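Local coordinates for protein TbpB (Actinobacillus pleuropneumoniae, PDB 3HOL) that probably binds host transferrin at the bacterial surface as the lipoprotein part of a receptor for iron acquisition, at residues A[25-30]-A[49-54]; A[82-87]-A[243-248]; A[103-108]-A[258-263]; A[124-129]-A[169-174]. One frame throughout, in Å; residues are numbered along the deposited sequence.

Contact 1 (A[25-30]-A[49-54]); sequences EPALGY and IEVITN
Tyr-30 lies along the strand 50-52, one side chain touching three successive residues of the segment 49-54. With CG anti to its own carbonyl carbon (chi1 -75°), the ring runs back beside the loop it came from. Tyr-30 CB sits near Glu-50 O and the methyl CG2 of Ile-49; Tyr-30 CD1 packs on that same CG2 at 3.8 Å, and CE1 moves on to Val-51, 4.2 Å from its CB. At the tip, Tyr-30 OH donates a 2.6 Å hydrogen bond to Glu-25 O from above the carbonyl plane, tying the ring end to the start of its own segment. Tyr-30 CA makes a CA-H...O contact with Glu-50 O. In the antiparallel pair of Gly-29 and Ile-52, Ile-52 N gives Gly-29 O a nearly straight bond of 2.8 Å, whereas the return bond from Gly-29 N to Ile-52 O is long and weak; the pairing runs on through backbone bonding of Glu-50 with Val-31. Ile-52 CB lies 3.6 Å from Gly-29 C, on the face away from Tyr-30. Where the strands splay apart, water 1 bridges Leu-28 N and Ile-52 O. Strand 50-52 is an edge strand of a five-stranded antiparallel sheet beside the N-lobe barrel, probably the handle domain as in the TbpB family. The seam is mixed: backbone bonds and water serve polar atoms, while Tyr-30 and Ile-52 put apolar groups on opposite faces.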
loop_
_atom_site.group_PDB
_atom_site.type_symbol
_atom_site.label_atom_id
_atom_site.label_comp_id
_atom_site.label_asym_id
_atom_site.label_seq_id
_atom_site.Cartn_x
_atom_site.Cartn_y
_atom_site.Cartn_z
ATOM N N GLU A 25 -8.488 -4.638 -6.754
ATOM C CA GLU A 25 -7.970 -4.524 -5.386
ATOM C C GLU A 25 -6.443 -4.394 -5.416
ATOM O O GLU A 25 -5.788 -5.104 -6.169
ATOM C CB GLU A 25 -8.395 -5.739 -4.534
ATOM C CG GLU A 25 -9.924 -5.742 -4.162
ATOM C CD GLU A 25 -10.300 -4.708 -3.073
ATOM O OE1 GLU A 25 -9.380 -4.150 -2.424
ATOM O OE2 GLU A 25 -11.525 -4.439 -2.861
ATOM N N PRO A 26 -5.865 -3.485 -4.591
ATOM C CA PRO A 26 -4.422 -3.352 -4.526
ATOM C C PRO A 26 -3.809 -4.543 -3.805
ATOM O O PRO A 26 -4.448 -5.136 -2.922
ATOM C CB PRO A 26 -4.232 -2.044 -3.728
ATOM C CG PRO A 26 -5.435 -2.025 -2.827
ATOM C CD PRO A 26 -6.536 -2.467 -3.776
ATOM N N ALA A 27 -2.595 -4.932 -4.194
ATOM C CA ALA A 27 -1.863 -5.970 -3.450
ATOM C C ALA A 27 -0.371 -5.803 -3.698
ATOM O O ALA A 27 -0.023 -5.101 -4.632
ATOM C CB ALA A 27 -2.290 -7.341 -3.943
ATOM N N LEU A 28 0.508 -6.454 -2.919
ATOM C CA LEU A 28 1.932 -6.342 -3.238
ATOM C C LEU A 28 2.161 -6.849 -4.651
ATOM O O LEU A 28 3.029 -6.340 -5.371
ATOM C CB LEU A 28 2.840 -7.060 -2.218
ATOM C CG LEU A 28 2.864 -6.428 -0.816
ATOM C CD1 LEU A 28 3.871 -7.173 0.080
ATOM C CD2 LEU A 28 3.225 -4.939 -0.885
ATOM N N GLY A 29 1.409 -7.879 -5.032
ATOM C CA GLY A 29 1.598 -8.491 -6.349
ATOM C C GLY A 29 0.507 -9.496 -6.676
ATOM O O GLY A 29 -0.383 -9.750 -5.846
ATOM N N TYR A 30 0.554 -10.011 -7.910
ATOM C CA TYR A 30 -0.377 -11.043 -8.358
ATOM C C TYR A 30 0.330 -12.055 -9.241
ATOM O O TYR A 30 1.269 -11.691 -9.976
ATOM C CB TYR A 30 -1.493 -10.411 -9.189
ATOM C CG TYR A 30 -2.511 -9.655 -8.343
ATOM C CD1 TYR A 30 -3.509 -10.339 -7.650
ATOM C CD2 TYR A 30 -2.450 -8.255 -8.213
ATOM C CE1 TYR A 30 -4.458 -9.671 -6.869
ATOM C CE2 TYR A 30 -3.420 -7.567 -7.429
ATOM C CZ TYR A 30 -4.388 -8.281 -6.755
ATOM O OH TYR A 30 -5.331 -7.618 -5.996
ATOM N N ILE A 49 -6.573 -15.946 -10.615
ATOM C CA ILE A 49 -5.474 -15.022 -10.317
ATOM C C ILE A 49 -5.248 -14.987 -8.792
ATOM O O ILE A 49 -6.218 -14.904 -8.030
ATOM C CB ILE A 49 -5.786 -13.630 -10.846
ATOM C CG1 ILE A 49 -5.957 -13.684 -12.386
ATOM C CG2 ILE A 49 -4.661 -12.699 -10.459
ATOM C CD1 ILE A 49 -6.691 -12.498 -12.987
ATOM N N GLU A 50 -3.998 -15.062 -8.343
ATOM C CA GLU A 50 -3.731 -15.215 -6.918
ATOM C C GLU A 50 -2.950 -14.036 -6.412
ATOM O O GLU A 50 -2.028 -13.531 -7.096
ATOM C CB GLU A 50 -2.869 -16.438 -6.656
ATOM C CG GLU A 50 -3.363 -17.741 -7.204
ATOM C CD GLU A 50 -2.454 -18.895 -6.776
ATOM O OE1 GLU A 50 -1.217 -18.698 -6.694
ATOM O OE2 GLU A 50 -2.987 -19.992 -6.491
ATOM N N VAL A 51 -3.294 -13.589 -5.214
ATOM C CA VAL A 51 -2.565 -12.484 -4.591
ATOM C C VAL A 51 -1.180 -12.935 -4.133
ATOM O O VAL A 51 -1.004 -14.035 -3.668
ATOM C CB VAL A 51 -3.377 -11.818 -3.410
ATOM C CG1 VAL A 51 -3.948 -12.831 -2.467
ATOM C CG2 VAL A 51 -2.514 -10.882 -2.615
ATOM N N ILE A 52 -0.191 -12.065 -4.272
ATOM C CA ILE A 52 1.105 -12.279 -3.656
ATOM C C ILE A 52 1.246 -11.407 -2.392
ATOM O O ILE A 52 0.992 -10.187 -2.447
ATOM C CB ILE A 52 2.239 -11.901 -4.643
ATOM C CG1 ILE A 52 2.214 -12.853 -5.840
ATOM C CG2 ILE A 52 3.598 -11.994 -3.956
ATOM C CD1 ILE A 52 3.273 -12.576 -6.941
ATOM N N THR A 53 1.688 -12.026 -1.295
ATOM C CA THR A 53 1.891 -11.351 0.016
ATOM C C THR A 53 3.367 -11.201 0.416
ATOM O O THR A 53 3.687 -10.568 1.420
ATOM C CB THR A 53 1.127 -12.111 1.145
ATOM O OG1 THR A 53 1.637 -13.442 1.275
ATOM C CG2 THR A 53 -0.341 -12.196 0.828
ATOM N N ASN A 54 4.259 -11.784 -0.380
ATOM C CA ASN A 54 5.712 -11.783 -0.183
ATOM C C ASN A 54 6.276 -10.719 -1.153
ATOM O O ASN A 54 6.187 -10.911 -2.375
ATOM C CB ASN A 54 6.244 -13.204 -0.528
ATOM C CG ASN A 54 7.748 -13.316 -0.477
ATOM O OD1 ASN A 54 8.433 -12.373 -0.122
ATOM N ND2 ASN A 54 8.279 -14.495 -0.831
HETATM O O HOH W 1 -0.384 -8.319 -0.906
#

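Contact 2 (A[82-87]-A[243-248]); sequences QYVRSG and AEEMAG
Strands 84-87 and 245-248 run in roughly the same direction, 37° apart, with axes 7.0 Å from each other at closest approach; they belong to two different sheets packed face to face, that of strand 245-251 being the N-lobe barrel. Glu-244 and Glu-245 both face Tyr-239 in a classic beta bulge at the start of the barrel strand. From there the carboxylate of Glu-245 takes hold of the chain leading into strand 84-91 and its first residue. Glu-245 OE2 receives Gln-82 N on its syn lone pair in a nearly straight 2.7 Å bond. Glu-245 OE1 receives Tyr-83 N, also at 2.7 Å, on the syn side but 34° out of the carboxylate plane, and Val-84 N weakly. Three backbone N-H groups thus converge on one buried carboxylate, which probably steadies its negative charge. Farther along, Val-84 packs on the barrel strand: its CB meets Ala-247 CB at 3.9 Å, while CG1 and CG2 straddle Glu-245 CB. Glu-244 OE1 accepts a bond from Lys-242 N, and its CD lies 4.1 Å from Tyr-83 CE2. Water 2 donates to both Gln-82 OE1 and Glu-245 OE2, and water 3, 2.5 Å from Tyr-83 OH, donates to Glu-244 OE2.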
loop_
_atom_site.group_PDB
_atom_site.type_symbol
_atom_site.label_atom_id
_atom_site.label_comp_id
_atom_site.label_asym_id
_atom_site.label_seq_id
_atom_site.Cartn_x
_atom_site.Cartn_y
_atom_site.Cartn_z
ATOM N N GLN A 82 14.997 -2.048 -7.773
ATOM C CA GLN A 82 15.147 -2.260 -6.325
ATOM C C GLN A 82 13.863 -2.658 -5.608
ATOM O O GLN A 82 13.897 -3.254 -4.522
ATOM C CB GLN A 82 15.685 -0.973 -5.668
ATOM C CG GLN A 82 17.034 -0.512 -6.209
ATOM C CD GLN A 82 17.432 0.765 -5.545
ATOM O OE1 GLN A 82 17.231 1.839 -6.098
ATOM N NE2 GLN A 82 17.926 0.670 -4.319
ATOM N N TYR A 83 12.714 -2.341 -6.183
ATOM C CA TYR A 83 11.454 -2.462 -5.421
ATOM C C TYR A 83 10.410 -3.281 -6.161
ATOM O O TYR A 83 9.386 -3.605 -5.564
ATOM C CB TYR A 83 10.853 -1.054 -5.172
ATOM C CG TYR A 83 11.798 -0.192 -4.379
ATOM C CD1 TYR A 83 12.027 -0.471 -3.017
ATOM C CD2 TYR A 83 12.456 0.896 -4.964
ATOM C CE1 TYR A 83 12.901 0.301 -2.244
ATOM C CE2 TYR A 83 13.329 1.697 -4.206
ATOM C CZ TYR A 83 13.552 1.387 -2.835
ATOM O OH TYR A 83 14.411 2.150 -2.049
ATOM N N VAL A 84 10.610 -3.567 -7.451
ATOM C CA VAL A 84 9.572 -4.309 -8.197
ATOM C C VAL A 84 10.181 -5.464 -9.015
ATOM O O VAL A 84 11.378 -5.471 -9.274
ATOM C CB VAL A 84 8.748 -3.374 -9.140
ATOM C CG1 VAL A 84 8.113 -2.244 -8.364
ATOM C CG2 VAL A 84 9.621 -2.791 -10.316
ATOM N N ARG A 85 9.369 -6.434 -9.414
ATOM C CA ARG A 85 9.838 -7.473 -10.367
ATOM C C ARG A 85 8.628 -8.045 -11.070
ATOM O O ARG A 85 7.631 -8.379 -10.421
ATOM C CB ARG A 85 10.565 -8.634 -9.631
ATOM C CG ARG A 85 11.139 -9.685 -10.597
ATOM C CD ARG A 85 11.944 -10.785 -9.862
ATOM N NE ARG A 85 12.623 -11.700 -10.816
ATOM C CZ ARG A 85 13.502 -12.642 -10.464
ATOM N NH1 ARG A 85 13.863 -12.775 -9.169
ATOM N NH2 ARG A 85 14.058 -13.424 -11.408
ATOM N N SER A 86 8.700 -8.184 -12.381
ATOM C CA SER A 86 7.667 -8.907 -13.100
ATOM C C SER A 86 8.357 -9.910 -14.039
ATOM O O SER A 86 9.573 -9.807 -14.330
ATOM C CB SER A 86 6.770 -7.915 -13.861
ATOM O OG SER A 86 7.567 -7.196 -14.806
ATOM N N GLY A 87 7.618 -10.913 -14.492
ATOM C CA GLY A 87 8.221 -11.910 -15.404
ATOM C C GLY A 87 7.414 -13.188 -15.448
ATOM O O GLY A 87 6.176 -13.167 -15.352
ATOM N N ALA A 243 8.090 6.351 -4.862
ATOM C CA ALA A 243 7.571 5.948 -6.194
ATOM C C ALA A 243 8.693 5.887 -7.273
ATOM O O ALA A 243 8.482 6.214 -8.441
ATOM C CB ALA A 243 6.394 6.866 -6.631
ATOM N N GLU A 244 9.879 5.446 -6.852
ATOM C CA GLU A 244 10.979 5.213 -7.767
ATOM C C GLU A 244 10.605 4.249 -8.914
ATOM O O GLU A 244 11.111 4.390 -9.990
ATOM C CB GLU A 244 12.177 4.628 -7.008
ATOM C CG GLU A 244 12.859 5.641 -6.031
ATOM C CD GLU A 244 12.341 5.618 -4.607
ATOM O OE1 GLU A 244 11.172 5.277 -4.306
ATOM O OE2 GLU A 244 13.118 6.009 -3.737
ATOM N N GLU A 245 9.707 3.295 -8.661
ATOM C CA GLU A 245 9.434 2.212 -9.608
ATOM C C GLU A 245 7.923 1.941 -9.612
ATOM O O GLU A 245 7.177 2.466 -8.737
ATOM C CB GLU A 245 10.222 0.941 -9.198
ATOM C CG GLU A 245 11.773 1.159 -9.363
ATOM C CD GLU A 245 12.582 0.045 -8.790
ATOM O OE1 GLU A 245 12.037 -1.043 -8.504
ATOM O OE2 GLU A 245 13.773 0.262 -8.595
ATOM N N MET A 246 7.465 1.175 -10.610
ATOM C CA MET A 246 6.037 0.873 -10.721
ATOM C C MET A 246 5.887 -0.529 -11.304
ATOM O O MET A 246 6.776 -1.023 -12.024
ATOM C CB MET A 246 5.310 1.924 -11.589
ATOM C CG MET A 246 5.909 2.008 -13.013
ATOM S SD MET A 246 4.965 3.120 -14.102
ATOM C CE MET A 246 3.560 2.019 -14.603
ATOM N N ALA A 247 4.770 -1.189 -10.991
ATOM C CA ALA A 247 4.519 -2.526 -11.534
ATOM C C ALA A 247 3.015 -2.710 -11.550
ATOM O O ALA A 247 2.278 -2.026 -10.796
ATOM C CB ALA A 247 5.205 -3.607 -10.671
ATOM N N GLY A 248 2.539 -3.575 -12.423
ATOM C CA GLY A 248 1.082 -3.835 -12.448
ATOM C C GLY A 248 0.675 -4.840 -13.481
ATOM O O GLY A 248 1.519 -5.573 -14.036
HETATM O O HOH W 2 14.925 2.494 -7.976
HETATM O O HOH W 3 14.984 4.455 -2.830
#

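Contact 3 (A[103-108]-A[258-263]); sequences VYYKGN and FAVFSA
Val-260 is the central bump, a forked side chain pushed up against the backbone of strand 103-107 between Val-103 and Tyr-105. Its two methyls divide the work. Val-260 CG2, placed between the backbone N and carbonyl carbon by a chi1 of -64° for CG1, wedges between Tyr-104 O at 3.4 Å and Val-103 CG1 at 3.6 Å. Val-260 CG1 rests 3.7 Å from Tyr-104 C and comes near the plane of the Tyr-105 ring, at its edge. The hollow that takes this fork is therefore floored by the Tyr-104 peptide, with Val-103 on one side and the base of Tyr-105 on the other, where the CB atoms of Tyr-105 and Val-260 are 4.3 Å apart. In return Val-103 projects CG1 into the notch between Val-260 and Phe-258. Val-103 CG1 stands 4.2 Å from Phe-258 CD2, and farther out on the same ring CE2 lies 3.7 Å from Val-103 O. Contact is wholly by van der Waals packing, and every touching residue is buried. The strands cross at 35°, closest approach of the axes 6.6 Å, and diverge toward Asn-108 and Ala-263. Around it, Val-103 also touches Thr-129 of strand 119-133, Tyr-105 lies on Ala-247 and Lys-249 of strand 245-251, and Val-260 meets Ser-86 of strand 84-91: the five-stranded sheet lies here against the wall of the N-lobe barrel.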
loop_
_atom_site.group_PDB
_atom_site.type_symbol
_atom_site.label_atom_id
_atom_site.label_comp_id
_atom_site.label_asym_id
_atom_site.label_seq_id
_atom_site.Cartn_x
_atom_site.Cartn_y
_atom_site.Cartn_z
ATOM N N VAL A 103 2.851 -16.417 -14.686
ATOM C CA VAL A 103 3.220 -15.017 -15.031
ATOM C C VAL A 103 2.827 -14.174 -13.805
ATOM O O VAL A 103 1.736 -14.386 -13.208
ATOM C CB VAL A 103 2.504 -14.557 -16.325
ATOM C CG1 VAL A 103 2.848 -13.070 -16.693
ATOM C CG2 VAL A 103 2.884 -15.514 -17.530
ATOM N N TYR A 104 3.692 -13.233 -13.415
ATOM C CA TYR A 104 3.476 -12.480 -12.162
ATOM C C TYR A 104 4.073 -11.064 -12.183
ATOM O O TYR A 104 4.933 -10.722 -13.028
ATOM C CB TYR A 104 4.106 -13.262 -11.005
ATOM C CG TYR A 104 5.617 -13.195 -11.044
ATOM C CD1 TYR A 104 6.312 -12.236 -10.282
ATOM C CD2 TYR A 104 6.347 -14.025 -11.888
ATOM C CE1 TYR A 104 7.690 -12.124 -10.363
ATOM C CE2 TYR A 104 7.720 -13.936 -11.952
ATOM C CZ TYR A 104 8.378 -12.961 -11.202
ATOM O OH TYR A 104 9.744 -12.846 -11.254
ATOM N N TYR A 105 3.603 -10.223 -11.274
ATOM C CA TYR A 105 4.424 -9.074 -10.829
ATOM C C TYR A 105 4.375 -9.015 -9.333
ATOM O O TYR A 105 3.393 -9.474 -8.719
ATOM C CB TYR A 105 3.920 -7.746 -11.398
ATOM C CG TYR A 105 2.735 -7.101 -10.650
ATOM C CD1 TYR A 105 2.944 -6.151 -9.627
ATOM C CD2 TYR A 105 1.417 -7.388 -11.024
ATOM C CE1 TYR A 105 1.854 -5.552 -8.935
ATOM C CE2 TYR A 105 0.309 -6.765 -10.372
ATOM C CZ TYR A 105 0.562 -5.833 -9.334
ATOM O OH TYR A 105 -0.473 -5.243 -8.678
ATOM N N LYS A 106 5.392 -8.377 -8.739
ATOM C CA LYS A 106 5.329 -8.038 -7.334
ATOM C C LYS A 106 6.209 -6.834 -7.034
ATOM O O LYS A 106 7.040 -6.419 -7.871
ATOM C CB LYS A 106 5.786 -9.227 -6.482
ATOM C CG LYS A 106 7.255 -9.649 -6.818
ATOM C CD LYS A 106 7.922 -10.429 -5.684
ATOM C CE LYS A 106 7.402 -11.810 -5.538
ATOM N NZ LYS A 106 7.945 -12.455 -4.273
ATOM N N GLY A 107 5.997 -6.268 -5.854
ATOM C CA GLY A 107 6.802 -5.148 -5.347
ATOM C C GLY A 107 6.836 -5.106 -3.834
ATOM O O GLY A 107 6.003 -5.727 -3.159
ATOM N N ASN A 108 7.784 -4.347 -3.280
ATOM C CA ASN A 108 7.753 -4.073 -1.855
ATOM C C ASN A 108 7.888 -2.574 -1.639
ATOM O O ASN A 108 8.217 -1.839 -2.578
ATOM C CB ASN A 108 8.899 -4.805 -1.126
ATOM C CG ASN A 108 10.264 -4.416 -1.656
ATOM O OD1 ASN A 108 10.711 -3.297 -1.471
ATOM N ND2 ASN A 108 10.934 -5.359 -2.335
ATOM N N PHE A 258 -3.427 -12.106 -20.051
ATOM C CA PHE A 258 -3.035 -11.548 -18.755
ATOM C C PHE A 258 -1.669 -10.958 -18.967
ATOM O O PHE A 258 -0.746 -11.667 -19.335
ATOM C CB PHE A 258 -2.988 -12.685 -17.724
ATOM C CG PHE A 258 -2.538 -12.294 -16.328
ATOM C CD1 PHE A 258 -3.476 -11.924 -15.346
ATOM C CD2 PHE A 258 -1.187 -12.425 -15.942
ATOM C CE1 PHE A 258 -3.085 -11.669 -14.033
ATOM C CE2 PHE A 258 -0.774 -12.143 -14.638
ATOM C CZ PHE A 258 -1.721 -11.776 -13.675
ATOM N N ALA A 259 -1.544 -9.653 -18.762
ATOM C CA ALA A 259 -0.300 -8.955 -18.993
ATOM C C ALA A 259 0.238 -8.388 -17.683
ATOM O O ALA A 259 -0.520 -7.990 -16.822
ATOM C CB ALA A 259 -0.549 -7.802 -20.013
ATOM N N VAL A 260 1.549 -8.346 -17.527
ATOM C CA VAL A 260 2.198 -7.743 -16.354
ATOM C C VAL A 260 3.298 -6.802 -16.830
ATOM O O VAL A 260 3.764 -6.922 -17.950
ATOM C CB VAL A 260 2.873 -8.795 -15.382
ATOM C CG1 VAL A 260 1.826 -9.744 -14.745
ATOM C CG2 VAL A 260 3.957 -9.664 -16.140
ATOM N N PHE A 261 3.722 -5.871 -15.974
ATOM C CA PHE A 261 4.769 -4.929 -16.384
ATOM C C PHE A 261 5.464 -4.388 -15.158
ATOM O O PHE A 261 4.936 -4.444 -14.057
ATOM C CB PHE A 261 4.184 -3.787 -17.258
ATOM C CG PHE A 261 2.939 -3.156 -16.686
ATOM C CD1 PHE A 261 3.013 -2.103 -15.775
ATOM C CD2 PHE A 261 1.685 -3.598 -17.083
ATOM C CE1 PHE A 261 1.855 -1.524 -15.241
ATOM C CE2 PHE A 261 0.517 -3.028 -16.541
ATOM C CZ PHE A 261 0.612 -1.990 -15.623
ATOM N N SER A 262 6.702 -3.955 -15.347
ATOM C CA SER A 262 7.435 -3.230 -14.303
ATOM C C SER A 262 8.419 -2.257 -14.991
ATOM O O SER A 262 8.883 -2.493 -16.116
ATOM C CB SER A 262 8.188 -4.229 -13.394
ATOM O OG SER A 262 9.070 -5.049 -14.157
ATOM N N ALA A 263 8.729 -1.152 -14.313
ATOM C CA ALA A 263 9.496 -0.088 -14.922
ATOM C C ALA A 263 10.016 0.837 -13.818
ATOM O O ALA A 263 9.520 0.822 -12.713
ATOM C CB ALA A 263 8.614 0.697 -15.885
#

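Contact 4 (A[124-129]-A[169-174]); sequences GSWDFT and HKYTSQ
Tyr-171, Trp-126 and Phe-128 form an aromatic cluster in which each neighbouring pair meets edge to face. One face of the Trp-126 indole takes Tyr-171 CB in a CH-pi contact, 3.7 Å from the centroid of the five-membered ring, and the edge of the Tyr-171 ring points at the six-membered ring with the planes at 74°. At the indole edge, Trp-126 CD1 lies 3.2 Å from Thr-172 O. Tyr-171 in turn offers a face to Phe-128, whose edge atom CE2 comes 3.6 Å from Tyr-171 CZ in a T-shaped pair at 85°. Two residues apart on the strand, Trp-126 and Phe-128 rise from the same side, and similar first torsions turn both toward Tyr-171. The antiparallel backbones are joined by Gly-124 and Ser-173, bonded in both directions (Ser-173 N to Gly-124 O 2.8 Å), and by Trp-126 N to Tyr-171 O at 3.2 Å. Ser-173 OG adds a bond of 3.0 Å to Ser-125 O, from above the carbonyl plane. Strand 119-133 here runs between strands 171-178 and 257-265 of the N-lobe barrel; Trp-126 NE1 bonds to Ser-189 O of strand 183-190, and the indole also packs on Phe-261 of strand 257-265.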
loop_
_atom_site.group_PDB
_atom_site.type_symbol
_atom_site.label_atom_id
_atom_site.label_comp_id
_atom_site.label_asym_id
_atom_site.label_seq_id
_atom_site.Cartn_x
_atom_site.Cartn_y
_atom_site.Cartn_z
ATOM N N GLY A 124 10.683 0.078 -18.800
ATOM C CA GLY A 124 10.890 -1.308 -18.367
ATOM C C GLY A 124 10.375 -2.312 -19.386
ATOM O O GLY A 124 10.546 -2.117 -20.592
ATOM N N SER A 125 9.790 -3.423 -18.906
ATOM C CA SER A 125 9.354 -4.493 -19.802
ATOM C C SER A 125 7.921 -4.851 -19.508
ATOM O O SER A 125 7.315 -4.302 -18.603
ATOM C CB SER A 125 10.189 -5.765 -19.602
ATOM O OG SER A 125 9.995 -6.285 -18.276
ATOM N N TRP A 126 7.373 -5.757 -20.308
ATOM C CA TRP A 126 6.089 -6.343 -19.968
ATOM C C TRP A 126 6.179 -7.814 -20.401
ATOM O O TRP A 126 7.113 -8.183 -21.123
ATOM C CB TRP A 126 4.923 -5.582 -20.604
ATOM C CG TRP A 126 4.838 -5.588 -22.165
ATOM C CD1 TRP A 126 5.641 -4.888 -23.053
ATOM C CD2 TRP A 126 3.865 -6.265 -22.963
ATOM N NE1 TRP A 126 5.235 -5.134 -24.357
ATOM C CE2 TRP A 126 4.152 -5.975 -24.324
ATOM C CE3 TRP A 126 2.795 -7.124 -22.664
ATOM C CZ2 TRP A 126 3.410 -6.503 -25.376
ATOM C CZ3 TRP A 126 2.038 -7.652 -23.723
ATOM C CH2 TRP A 126 2.360 -7.333 -25.071
ATOM N N ASP A 127 5.263 -8.632 -19.884
ATOM C CA ASP A 127 5.197 -10.057 -20.135
ATOM C C ASP A 127 3.715 -10.420 -20.120
ATOM O O ASP A 127 2.889 -9.609 -19.676
ATOM C CB ASP A 127 5.938 -10.804 -19.008
ATOM C CG ASP A 127 7.456 -10.750 -19.196
ATOM O OD1 ASP A 127 7.925 -11.412 -20.131
ATOM O OD2 ASP A 127 8.142 -10.051 -18.399
ATOM N N PHE A 128 3.376 -11.629 -20.567
ATOM C CA PHE A 128 1.980 -12.015 -20.711
ATOM C C PHE A 128 1.860 -13.504 -20.804
ATOM O O PHE A 128 2.846 -14.212 -21.127
ATOM C CB PHE A 128 1.323 -11.417 -21.996
ATOM C CG PHE A 128 1.994 -11.847 -23.306
ATOM C CD1 PHE A 128 1.606 -13.018 -23.965
ATOM C CD2 PHE A 128 2.982 -11.059 -23.896
ATOM C CE1 PHE A 128 2.240 -13.412 -25.168
ATOM C CE2 PHE A 128 3.611 -11.449 -25.081
ATOM C CZ PHE A 128 3.225 -12.632 -25.713
ATOM N N THR A 129 0.632 -13.971 -20.561
ATOM C CA THR A 129 0.239 -15.309 -21.033
ATOM C C THR A 129 -1.098 -15.185 -21.755
ATOM O O THR A 129 -1.967 -14.420 -21.309
ATOM C CB THR A 129 0.183 -16.409 -19.913
ATOM O OG1 THR A 129 -0.330 -17.635 -20.475
ATOM C CG2 THR A 129 -0.724 -15.996 -18.680
ATOM N N HIS A 169 11.019 -10.866 -31.220
ATOM C CA HIS A 169 10.131 -10.269 -30.202
ATOM C C HIS A 169 10.907 -9.757 -29.011
ATOM O O HIS A 169 11.759 -10.467 -28.466
ATOM C CB HIS A 169 9.103 -11.297 -29.776
ATOM C CG HIS A 169 8.195 -11.692 -30.895
ATOM N ND1 HIS A 169 8.339 -12.874 -31.602
ATOM C CD2 HIS A 169 7.198 -11.013 -31.502
ATOM C CE1 HIS A 169 7.441 -12.919 -32.573
ATOM N NE2 HIS A 169 6.746 -11.796 -32.548
ATOM N N LYS A 170 10.631 -8.510 -28.620
ATOM C CA LYS A 170 11.167 -7.960 -27.393
ATOM C C LYS A 170 10.084 -7.062 -26.802
ATOM O O LYS A 170 9.692 -6.057 -27.420
ATOM C CB LYS A 170 12.413 -7.144 -27.659
ATOM C CG LYS A 170 13.259 -6.975 -26.397
ATOM C CD LYS A 170 14.051 -5.612 -26.414
ATOM C CE LYS A 170 15.096 -5.503 -25.293
ATOM N NZ LYS A 170 14.466 -5.850 -23.998
ATOM N N TYR A 171 9.569 -7.452 -25.645
ATOM C CA TYR A 171 8.419 -6.758 -25.085
ATOM C C TYR A 171 8.838 -5.689 -24.087
ATOM O O TYR A 171 9.245 -5.984 -22.945
ATOM C CB TYR A 171 7.510 -7.781 -24.407
ATOM C CG TYR A 171 7.141 -8.894 -25.361
ATOM C CD1 TYR A 171 6.257 -8.667 -26.415
ATOM C CD2 TYR A 171 7.706 -10.160 -25.225
ATOM C CE1 TYR A 171 5.920 -9.689 -27.295
ATOM C CE2 TYR A 171 7.375 -11.207 -26.092
ATOM C CZ TYR A 171 6.496 -10.967 -27.131
ATOM O OH TYR A 171 6.182 -12.017 -27.985
ATOM N N THR A 172 8.716 -4.440 -24.496
ATOM C CA THR A 172 9.237 -3.333 -23.685
ATOM C C THR A 172 8.109 -2.374 -23.320
ATOM O O THR A 172 7.107 -2.250 -24.067
ATOM C CB THR A 172 10.296 -2.507 -24.487
ATOM O OG1 THR A 172 9.690 -2.013 -25.692
ATOM C CG2 THR A 172 11.517 -3.410 -24.850
ATOM N N SER A 173 8.254 -1.698 -22.178
ATOM C CA SER A 173 7.195 -0.829 -21.725
ATOM C C SER A 173 7.745 0.563 -21.431
ATOM O O SER A 173 8.911 0.720 -21.031
ATOM C CB SER A 173 6.551 -1.420 -20.471
ATOM O OG SER A 173 7.493 -1.431 -19.427
ATOM N N GLN A 174 6.890 1.564 -21.599
ATOM C CA GLN A 174 7.219 2.929 -21.272
ATOM C C GLN A 174 5.956 3.641 -20.794
ATOM O O GLN A 174 4.892 3.507 -21.408
ATOM C CB GLN A 174 7.881 3.642 -22.472
ATOM C CG GLN A 174 8.297 5.092 -22.191
ATOM C CD GLN A 174 9.097 5.747 -23.315
ATOM O OE1 GLN A 174 10.007 5.145 -23.871
ATOM N NE2 GLN A 174 8.755 7.004 -23.646
#

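How the contacts relate
All four contacts lie in the N-terminal part of the chain, in two sheets. Contact 1 pairs strands within the five-stranded sheet, contact 4 pairs strands of the barrel, and contacts 2 and 3 join one sheet to the other. Contacts 2 and 3 are 7 Å apart between centres: their strands are neighbours in both sheets and their segments alternate along the chain. Contact 3 also joins contacts 1 and 4, through neighbouring strands 29-33 and 101-107 in one sheet and 119-133 and 257-265 in the other. Contact 1 closes first; contact 4 is nested inside the loops of contacts 2 and 3. This is consistent with a handle sheet and a barrel packed together as one N-lobe.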